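Local coordinates for GDSL-like Lipase/Acylhydrolase family protein (Neisseria meningitidis, PDB 4K7J) that probably removes O-acetyl groups from peptidoglycan as an esterase of the SGNH hydrolase family, at residues A[67-72]-A[358-363]. Residues are numbered along the deposited sequence; the frame is centred on the assembly and turned at random.
Sequences DFFTDS and RRAAEM
Ala-361 sets its methyl squarely over the ring of Phe-69, with CB 3.8 Å from the ring centroid and only 7° off the normal, a CH-pi contact that illustrates how small residues let two helices come close. The ring reaches this position because CG of Phe-69 stands anti to the backbone N (chi1 -176°), which carries the aromatic group in beside the helix containing residues 358-363. Ala-360 meets the same ring from another direction: its CB lies at the edge, near the ring plane, 3.8 Å from CE2 of Phe-69. The Ala-361 methyl is further wedged against the backbone, its CB 3.1 Å from O of Phe-69, a short contact. Trp-326 and Leu-364 also touch the Phe-69 side chain and extend this buried apolar patch.

The two segments belong to helices 68-81 and 354-373 of the alpha/beta domain, whose largely parallel sheet includes strand 53-60, which comes shortly before helix 68-81, with the short helix 62-65 between them, and whose Gln-58 touches Phe-69. The short helical segments run in roughly the same direction, with axes 7.8 Å apart and inclined at 42°. Helix 354-373, close to the C-terminal end, packs here on a helix from early in the chain.

Ser-72, buried and pointing toward the partner helix, is the polar hinge between the tight side and the looser one. Its CB packs on Ala-361 and Arg-358, and its OG lies 3.2 Å from O of Arg-358, a bond left unsettled because the single hydroxyl proton could serve another. The solvent side belongs to exposed Arg-358 and partly exposed Glu-362. A water bridges OG of Ser-72 and OE2 of Glu-362, 2.8 Å from each, and donates to the carboxylate. Arg-358 bends at chi3, bringing its NE to 3.6 Å from OE2 of Glu-362 in a long salt bridge one turn along the same helix.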
# COMPACT_ATOMS: atom_id res chain seq x y z
N ASP A 67 1.91 6.83 5.66
CA ASP A 67 2.21 7.43 4.36
C ASP A 67 3.53 8.20 4.29
O ASP A 67 3.84 8.75 3.26
CB ASP A 67 1.04 8.30 3.83
CG ASP A 67 0.94 8.28 2.30
OD1 ASP A 67 1.43 7.31 1.68
OD2 ASP A 67 0.38 9.24 1.72
N PHE A 68 4.32 8.24 5.37
CA PHE A 68 5.62 8.93 5.28
C PHE A 68 6.63 8.19 4.40
O PHE A 68 7.43 8.80 3.70
CB PHE A 68 6.20 9.23 6.66
CG PHE A 68 5.48 10.32 7.40
CD1 PHE A 68 5.62 11.64 7.00
CD2 PHE A 68 4.65 10.03 8.46
CE1 PHE A 68 4.96 12.66 7.68
CE2 PHE A 68 3.97 11.04 9.13
CZ PHE A 68 4.13 12.35 8.74
N PHE A 69 6.56 6.86 4.41
CA PHE A 69 7.46 6.03 3.61
C PHE A 69 6.97 6.04 2.17
O PHE A 69 7.71 6.37 1.25
CB PHE A 69 7.47 4.60 4.17
CG PHE A 69 8.43 3.66 3.47
CD1 PHE A 69 8.06 3.01 2.31
CD2 PHE A 69 9.67 3.39 4.02
CE1 PHE A 69 8.93 2.12 1.69
CE2 PHE A 69 10.54 2.50 3.40
CZ PHE A 69 10.18 1.87 2.24
N THR A 70 5.70 5.69 1.98
CA THR A 70 5.16 5.59 0.62
C THR A 70 5.08 6.95 -0.11
O THR A 70 5.20 7.00 -1.33
CB THR A 70 3.78 4.91 0.64
OG1 THR A 70 3.05 5.37 1.77
CG2 THR A 70 3.96 3.40 0.77
N ASP A 71 4.92 8.05 0.62
CA ASP A 71 4.85 9.34 -0.05
C ASP A 71 6.23 9.78 -0.53
O ASP A 71 6.35 10.49 -1.53
CB ASP A 71 4.24 10.41 0.84
CG ASP A 71 4.04 11.73 0.10
OD1 ASP A 71 3.36 11.72 -0.96
OD2 ASP A 71 4.58 12.75 0.56
N SER A 72 7.27 9.35 0.18
CA SER A 72 8.63 9.69 -0.23
C SER A 72 8.96 8.91 -1.49
O SER A 72 9.50 9.46 -2.45
CB SER A 72 9.63 9.40 0.89
OG SER A 72 10.95 9.38 0.39
N ARG A 358 11.22 8.85 5.40
CA ARG A 358 11.62 9.45 4.13
C ARG A 358 12.97 8.90 3.70
O ARG A 358 13.17 8.58 2.53
CB ARG A 358 11.68 10.98 4.22
CG ARG A 358 11.96 11.64 2.87
CD ARG A 358 12.46 13.09 3.02
NE ARG A 358 13.76 13.15 3.70
CZ ARG A 358 14.01 13.90 4.77
NH1 ARG A 358 13.06 14.67 5.28
NH2 ARG A 358 15.22 13.88 5.32
N ARG A 359 13.89 8.78 4.65
CA ARG A 359 15.24 8.31 4.38
C ARG A 359 15.23 6.87 3.88
O ARG A 359 15.86 6.53 2.87
CB ARG A 359 16.11 8.42 5.64
CG ARG A 359 17.54 7.89 5.50
CD ARG A 359 18.28 7.90 6.87
NE ARG A 359 19.71 7.58 6.74
CZ ARG A 359 20.57 7.52 7.76
NH1 ARG A 359 20.17 7.75 9.00
NH2 ARG A 359 21.84 7.23 7.52
N ALA A 360 14.50 6.01 4.59
CA ALA A 360 14.41 4.61 4.22
C ALA A 360 13.83 4.46 2.82
O ALA A 360 14.31 3.65 2.02
CB ALA A 360 13.57 3.83 5.24
N ALA A 361 12.82 5.26 2.50
CA ALA A 361 12.15 5.14 1.19
C ALA A 361 13.02 5.63 0.04
O ALA A 361 12.96 5.09 -1.08
CB ALA A 361 10.81 5.84 1.21
N GLU A 362 13.82 6.66 0.30
CA GLU A 362 14.74 7.18 -0.71
C GLU A 362 15.78 6.11 -1.07
O GLU A 362 16.18 5.98 -2.22
CB GLU A 362 15.41 8.48 -0.24
CG GLU A 362 14.48 9.70 -0.26
CD GLU A 362 15.18 10.98 0.17
OE1 GLU A 362 16.41 10.97 0.35
OE2 GLU A 362 14.49 12.01 0.34
N MET A 363 16.18 5.32 -0.08
CA MET A 363 17.08 4.20 -0.34
C MET A 363 16.41 3.12 -1.19
O MET A 363 17.04 2.58 -2.11
CB MET A 363 17.61 3.61 0.97
CG MET A 363 18.52 4.56 1.73
SD MET A 363 19.40 3.75 3.08
CE MET A 363 18.31 3.96 4.46
O HOH W 1 11.89 11.80 -0.62